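PDB 3RE9: sortase-like protein, which probably acts as a class C sortase, a transpeptidase that in this family joins pilin subunits at the bacterial cell surface. Local coordinates for residues A[83-89]-A[141-147]; A[7-13]-A[26-31]. All coordinates share one frame; numbering follows the deposited sequence.

Contact 1 (A[83-89]-A[141-147]); sequences GSDTHTV and LLVKPGQ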
loop_
_atom_site.group_PDB
_atom_site.type_symbol
_atom_site.label_atom_id
_atom_site.label_comp_id
_atom_site.label_asym_id
_atom_site.label_seq_id
_atom_site.Cartn_x
_atom_site.Cartn_y
_atom_site.Cartn_z
ATOM N N GLY A 83 -2.895 -2.134 -11.328
ATOM C CA GLY A 83 -2.295 -2.469 -12.609
ATOM C C GLY A 83 -1.389 -3.674 -12.520
ATOM O O GLY A 83 -0.880 -4.007 -11.446
ATOM N N SER A 84 -1.178 -4.337 -13.647
ATOM C CA SER A 84 -0.224 -5.408 -13.690
ATOM C C SER A 84 1.162 -4.830 -13.382
ATOM O O SER A 84 1.427 -3.645 -13.660
ATOM C CB SER A 84 -0.297 -6.158 -15.028
ATOM O OG SER A 84 0.485 -5.536 -16.021
ATOM N N ASP A 85 1.995 -5.652 -12.731
ATOM C CA ASP A 85 3.307 -5.246 -12.217
ATOM C C ASP A 85 3.235 -4.208 -11.089
ATOM O O ASP A 85 4.070 -3.286 -11.015
ATOM C CB ASP A 85 4.183 -4.727 -13.346
ATOM C CG ASP A 85 4.452 -5.764 -14.366
ATOM O OD1 ASP A 85 5.176 -6.735 -14.044
ATOM O OD2 ASP A 85 3.948 -5.619 -15.498
ATOM N N THR A 86 2.237 -4.331 -10.216
ATOM C CA THR A 86 2.195 -3.456 -9.044
ATOM C C THR A 86 2.077 -4.248 -7.752
ATOM O O THR A 86 1.496 -5.333 -7.719
ATOM C CB THR A 86 1.114 -2.314 -9.142
ATOM O OG1 THR A 86 -0.198 -2.885 -9.203
ATOM C CG2 THR A 86 1.351 -1.428 -10.368
ATOM N N HIS A 87 2.713 -3.723 -6.708
ATOM C CA HIS A 87 2.531 -4.212 -5.358
ATOM C C HIS A 87 2.717 -3.059 -4.360
ATOM O O HIS A 87 3.825 -2.665 -4.023
ATOM C CB HIS A 87 3.420 -5.434 -5.078
ATOM C CG HIS A 87 3.139 -6.118 -3.768
ATOM N ND1 HIS A 87 3.849 -7.220 -3.349
ATOM C CD2 HIS A 87 2.246 -5.847 -2.779
ATOM C CE1 HIS A 87 3.403 -7.605 -2.164
ATOM N NE2 HIS A 87 2.432 -6.793 -1.797
ATOM N N THR A 88 1.593 -2.511 -3.915
ATOM C CA THR A 88 1.572 -1.392 -2.991
ATOM C C THR A 88 1.582 -1.914 -1.560
ATOM O O THR A 88 1.021 -2.984 -1.291
ATOM C CB THR A 88 0.348 -0.477 -3.268
ATOM O OG1 THR A 88 0.529 0.788 -2.626
ATOM C CG2 THR A 88 -0.958 -1.089 -2.784
ATOM N N VAL A 89 2.230 -1.177 -0.643
ATOM C CA VAL A 89 2.186 -1.521 0.782
ATOM C C VAL A 89 1.755 -0.332 1.617
ATOM O O VAL A 89 2.407 0.730 1.618
ATOM C CB VAL A 89 3.547 -2.114 1.335
ATOM C CG1 VAL A 89 3.431 -2.481 2.834
ATOM C CG2 VAL A 89 4.042 -3.310 0.470
ATOM N N LEU A 141 6.989 -8.561 0.167
ATOM C CA LEU A 141 6.500 -7.247 -0.191
ATOM C C LEU A 141 6.913 -6.823 -1.608
ATOM O O LEU A 141 6.683 -5.685 -2.012
ATOM C CB LEU A 141 6.944 -6.212 0.865
ATOM C CG LEU A 141 6.543 -6.515 2.315
ATOM C CD1 LEU A 141 7.155 -5.514 3.291
ATOM C CD2 LEU A 141 5.022 -6.586 2.473
ATOM N N LEU A 142 7.518 -7.734 -2.370
ATOM C CA LEU A 142 8.119 -7.347 -3.655
ATOM C C LEU A 142 7.076 -7.328 -4.785
ATOM O O LEU A 142 5.959 -7.821 -4.614
ATOM C CB LEU A 142 9.352 -8.214 -3.991
ATOM C CG LEU A 142 10.441 -8.325 -2.900
ATOM C CD1 LEU A 142 11.585 -9.240 -3.316
ATOM C CD2 LEU A 142 10.968 -6.936 -2.460
ATOM N N VAL A 143 7.434 -6.722 -5.916
ATOM C CA VAL A 143 6.569 -6.704 -7.078
ATOM C C VAL A 143 6.614 -8.080 -7.764
ATOM O O VAL A 143 7.687 -8.602 -8.106
ATOM C CB VAL A 143 6.948 -5.577 -8.072
ATOM C CG1 VAL A 143 6.075 -5.645 -9.287
ATOM C CG2 VAL A 143 6.828 -4.171 -7.435
ATOM N N LYS A 144 5.446 -8.669 -7.954
ATOM C CA LYS A 144 5.349 -9.940 -8.652
ATOM C C LYS A 144 4.890 -9.648 -10.059
ATOM O O LYS A 144 3.808 -9.116 -10.244
ATOM C CB LYS A 144 4.427 -10.887 -7.896
ATOM C CG LYS A 144 5.050 -11.231 -6.539
ATOM C CD LYS A 144 4.052 -11.328 -5.413
ATOM C CE LYS A 144 4.764 -11.854 -4.182
ATOM N NZ LYS A 144 6.025 -11.081 -3.822
ATOM N N PRO A 145 5.768 -9.902 -11.048
ATOM C CA PRO A 145 5.538 -9.493 -12.441
ATOM C C PRO A 145 4.224 -9.972 -13.032
ATOM O O PRO A 145 3.840 -11.136 -12.834
ATOM C CB PRO A 145 6.735 -10.089 -13.214
ATOM C CG PRO A 145 7.489 -10.935 -12.228
ATOM C CD PRO A 145 7.100 -10.511 -10.855
ATOM N N GLY A 146 3.553 -9.079 -13.758
ATOM C CA GLY A 146 2.318 -9.414 -14.427
ATOM C C GLY A 146 1.161 -9.414 -13.463
ATOM O O GLY A 146 0.027 -9.647 -13.868
ATOM N N GLN A 147 1.428 -9.128 -12.189
ATOM C CA GLN A 147 0.375 -9.175 -11.158
ATOM C C GLN A 147 0.118 -7.892 -10.362
ATOM O O GLN A 147 0.772 -6.874 -10.578
ATOM C CB GLN A 147 0.595 -10.373 -10.234
ATOM C CG GLN A 147 0.093 -11.684 -10.875
ATOM C CD GLN A 147 0.498 -12.877 -10.114
ATOM O OE1 GLN A 147 1.648 -13.237 -10.076
ATOM N NE2 GLN A 147 -0.463 -13.501 -9.466
HETATM O O HOH W 1 2.710 -7.588 -8.043
HETATM O O HOH W 2 6.360 -3.398 -3.990
#

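Contact 2 (A[7-13]-A[26-31]); sequences QAFNESL and RHEAGR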
loop_
_atom_site.group_PDB
_atom_site.type_symbol
_atom_site.label_atom_id
_atom_site.label_comp_id
_atom_site.label_asym_id
_atom_site.label_seq_id
_atom_site.Cartn_x
_atom_site.Cartn_y
_atom_site.Cartn_z
ATOM N N GLN A 7 2.002 6.109 -12.507
ATOM C CA GLN A 7 2.212 5.013 -13.442
ATOM C C GLN A 7 3.679 4.993 -13.861
ATOM O O GLN A 7 4.337 3.954 -13.767
ATOM C CB GLN A 7 1.329 5.282 -14.676
ATOM C CG GLN A 7 0.482 4.157 -15.248
ATOM C CD GLN A 7 -0.820 4.718 -15.847
ATOM O OE1 GLN A 7 -0.785 5.652 -16.673
ATOM N NE2 GLN A 7 -1.983 4.177 -15.400
ATOM N N ALA A 8 4.194 6.140 -14.321
ATOM C CA ALA A 8 5.615 6.277 -14.646
ATOM C C ALA A 8 6.403 5.702 -13.480
ATOM O O ALA A 8 7.201 4.772 -13.655
ATOM C CB ALA A 8 5.982 7.729 -14.867
ATOM N N PHE A 9 6.131 6.239 -12.282
ATOM C CA PHE A 9 6.747 5.758 -11.059
ATOM C C PHE A 9 6.689 4.235 -10.896
ATOM O O PHE A 9 7.714 3.610 -10.609
ATOM C CB PHE A 9 6.182 6.454 -9.819
ATOM C CG PHE A 9 6.818 5.968 -8.542
ATOM C CD1 PHE A 9 8.118 6.357 -8.207
ATOM C CD2 PHE A 9 6.148 5.074 -7.706
ATOM C CE1 PHE A 9 8.725 5.892 -7.055
ATOM C CE2 PHE A 9 6.756 4.592 -6.551
ATOM C CZ PHE A 9 8.057 5.005 -6.229
ATOM N N ASN A 10 5.495 3.657 -11.071
ATOM C CA ASN A 10 5.254 2.228 -10.832
ATOM C C ASN A 10 5.993 1.329 -11.810
ATOM O O ASN A 10 6.539 0.302 -11.418
ATOM C CB ASN A 10 3.755 1.899 -10.807
ATOM C CG ASN A 10 3.084 2.321 -9.504
ATOM O OD1 ASN A 10 3.750 2.644 -8.501
ATOM N ND2 ASN A 10 1.756 2.310 -9.505
ATOM N N GLU A 11 6.012 1.738 -13.073
ATOM C CA GLU A 11 6.844 1.120 -14.110
ATOM C C GLU A 11 8.349 1.108 -13.793
ATOM O O GLU A 11 9.066 0.225 -14.263
ATOM C CB GLU A 11 6.613 1.813 -15.466
ATOM C CG GLU A 11 5.202 1.612 -16.016
ATOM C CD GLU A 11 4.916 2.446 -17.256
ATOM O OE1 GLU A 11 5.876 2.752 -18.006
ATOM O OE2 GLU A 11 3.738 2.808 -17.467
ATOM N N SER A 12 8.809 2.095 -13.015
ATOM C CA SER A 12 10.237 2.289 -12.740
ATOM C C SER A 12 10.764 1.339 -11.661
ATOM O O SER A 12 11.965 1.241 -11.452
ATOM C CB SER A 12 10.528 3.759 -12.372
ATOM O OG SER A 12 10.270 4.063 -11.010
ATOM N N LEU A 13 9.865 0.645 -10.975
ATOM C CA LEU A 13 10.267 -0.274 -9.926
ATOM C C LEU A 13 10.490 -1.658 -10.529
ATOM O O LEU A 13 11.583 -2.244 -10.391
ATOM C CB LEU A 13 9.218 -0.345 -8.801
ATOM C CG LEU A 13 8.727 0.919 -8.084
ATOM C CD1 LEU A 13 7.643 0.576 -7.084
ATOM C CD2 LEU A 13 9.847 1.703 -7.408
ATOM N N ARG A 26 10.837 9.542 -18.359
ATOM C CA ARG A 26 9.511 9.237 -17.797
ATOM C C ARG A 26 9.599 8.637 -16.390
ATOM O O ARG A 26 8.781 8.936 -15.516
ATOM C CB ARG A 26 8.745 8.272 -18.716
ATOM C CG ARG A 26 7.501 7.631 -18.074
ATOM C CD ARG A 26 6.544 6.991 -19.094
ATOM N NE ARG A 26 5.261 6.582 -18.506
ATOM C CZ ARG A 26 4.251 7.408 -18.214
ATOM N NH1 ARG A 26 4.360 8.714 -18.438
ATOM N NH2 ARG A 26 3.128 6.926 -17.687
ATOM N N HIS A 27 10.576 7.757 -16.180
ATOM C CA HIS A 27 10.732 7.136 -14.870
ATOM C C HIS A 27 11.185 8.159 -13.852
ATOM O O HIS A 27 10.744 8.128 -12.697
ATOM C CB HIS A 27 11.703 5.957 -14.909
ATOM C CG HIS A 27 11.158 4.755 -15.623
ATOM N ND1 HIS A 27 11.929 3.647 -15.916
ATOM C CD2 HIS A 27 9.922 4.501 -16.125
ATOM C CE1 HIS A 27 11.187 2.759 -16.554
ATOM N NE2 HIS A 27 9.969 3.257 -16.700
ATOM N N GLU A 28 12.062 9.058 -14.296
ATOM C CA GLU A 28 12.608 10.125 -13.461
ATOM C C GLU A 28 11.503 11.065 -13.003
ATOM O O GLU A 28 11.436 11.416 -11.830
ATOM C CB GLU A 28 13.684 10.920 -14.225
ATOM C CG GLU A 28 15.065 10.292 -14.232
ATOM C CD GLU A 28 16.120 11.237 -14.845
ATOM O OE1 GLU A 28 17.069 10.734 -15.517
ATOM O OE2 GLU A 28 15.988 12.485 -14.653
ATOM N N ALA A 29 10.656 11.460 -13.955
ATOM C CA ALA A 29 9.530 12.332 -13.746
ATOM C C ALA A 29 8.569 11.746 -12.728
ATOM O O ALA A 29 8.075 12.457 -11.851
ATOM C CB ALA A 29 8.812 12.558 -15.077
ATOM N N GLY A 30 8.287 10.452 -12.876
ATOM C CA GLY A 30 7.529 9.698 -11.892
ATOM C C GLY A 30 8.147 9.734 -10.500
ATOM O O GLY A 30 7.427 9.863 -9.500
ATOM N N ARG A 31 9.481 9.633 -10.443
ATOM C CA ARG A 31 10.245 9.666 -9.189
ATOM C C ARG A 31 10.209 11.031 -8.526
ATOM O O ARG A 31 10.103 11.119 -7.296
ATOM C CB ARG A 31 11.683 9.199 -9.410
ATOM C CG ARG A 31 11.857 7.709 -9.200
ATOM C CD ARG A 31 12.952 7.101 -10.033
ATOM N NE ARG A 31 12.629 5.685 -10.185
ATOM C CZ ARG A 31 13.253 4.660 -9.595
ATOM N NH1 ARG A 31 14.309 4.846 -8.808
ATOM N NH2 ARG A 31 12.817 3.428 -9.814
#

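Contact 1 (A[83-89]-A[141-147])
His87, Thr86 and Asp85 make a largely polar contact between the start of strand 86-91, with the loop just before it, and the loop that leads into strand 148-156. These two strands are parallel neighbours in the sortase sheet. His87 bonds the loop through its imidazole. Its CG lies anti to the backbone N (chi1 -171°), which swings the ring across to the loop. ND1 donates to Leu142 O at 2.5 Å, unusually short, and the exact length should not be pressed. The acceptor lies in the ring plane, yet the nitrogen comes in from above the plane of the carbonyl. Leu141 O sits over one ring face. On strand 148-156, Thr151 OG1 is hydrogen-bonded to NE2, which should fix the rotation of the ring. Leu142 O also takes a weak bond from Lys144 NZ.

The Asp85 side chain sets out away from the loop. With CG anti to the carbonyl carbon (chi1 -62°), its carboxylate comes back to the turn. OD1 accepts from Gly146 N at 2.9 Å, met from above the carboxylate plane. Gly146 has a positive phi and follows Pro145 in the type II turn from Lys144 to Gln147. Thr86 N donates to Gln147 O at 3.0 Å. Water 1 joins Thr86 O to Lys144 N, and water 2 joins His87 O to Leu141 O. Val143 CG1 packs on the Asp85 carbonyl, 3.5 Å from its O. The apolar contact is Val89 CG2 on Leu141 CD2 at 4.0 Å, the side chains crossing at about a right angle.

The backbone ladder runs on from Thr86 to Tyr149 and from Thr88 to Thr151. This is the entry to a parallel strand pair of the sortase fold, in which strand 148-156 carries the TLxTC family signature.

Contact 2 (A[7-13]-A[26-31])
Ser12 holds OG between its own backbone N and carbonyl carbon (chi1 83°), a turn that points it back to Phe9 O and makes it face Arg31. The Arg31 chain is extended from CG to NE and brings its guanidinium up side-on. NE at 3.0 Å and NH2 at 2.9 Å both donate to Ser12 OG, which lies close to the guanidinium plane. NH2 also makes a weak bond to Ser12 O. The hydroxyl in turn donates to Phe9 O at 2.6 Å, so three bonds grip it.

Ser12 CB packs over one face of the His27 ring, a CH-pi contact 3.8 Å from the centroid. The helix segments 7-11 and 26-31 meet at an angle of 112°, with axes only 7.2 Å apart. Gly30 allows this closeness: Phe9 N and Ala8 CB take up the place where a beta carbon would stand. Ala8 CB presses on the second helix, 3.1 Å from Arg26 O. Arg26 is modelled in two conformers, and its long salt bridge to Glu11 is doubtful. Phe9 turns its ring edge to Arg31 CA and meets the ring of Tyr34.

Class C sortases carry a lid in their N-terminal region, to which these helices probably relate. The shared hydroxyl fastens one side of their crossing. The positive charge of Arg31 would probably suit the carbonyls near the C-terminal end of helix 3-11.

In the fold
Contact 2 comes first along the chain and closes before contact 1 opens. Their centres are about 14 Å apart. Contact 2 joins the N-terminal helices 3-11 and 21-39, and its centre lies about 17 Å from that of the chain. The centre of contact 1 lies nearer to it, at about 10 Å, within the sortase domain. The two touch where Thr86 CG2 packs 3.9 Å from Asn10 ND2. They also share the loop around Ser78 and Leu79: Asn10 bonds Leu79 N, while His87 and Thr88 bond Ser78. Helix 3-11 is thus seated on the loop beside strand 86-91, and helix 21-39 is probably held to the sheet partly through helix 3-11.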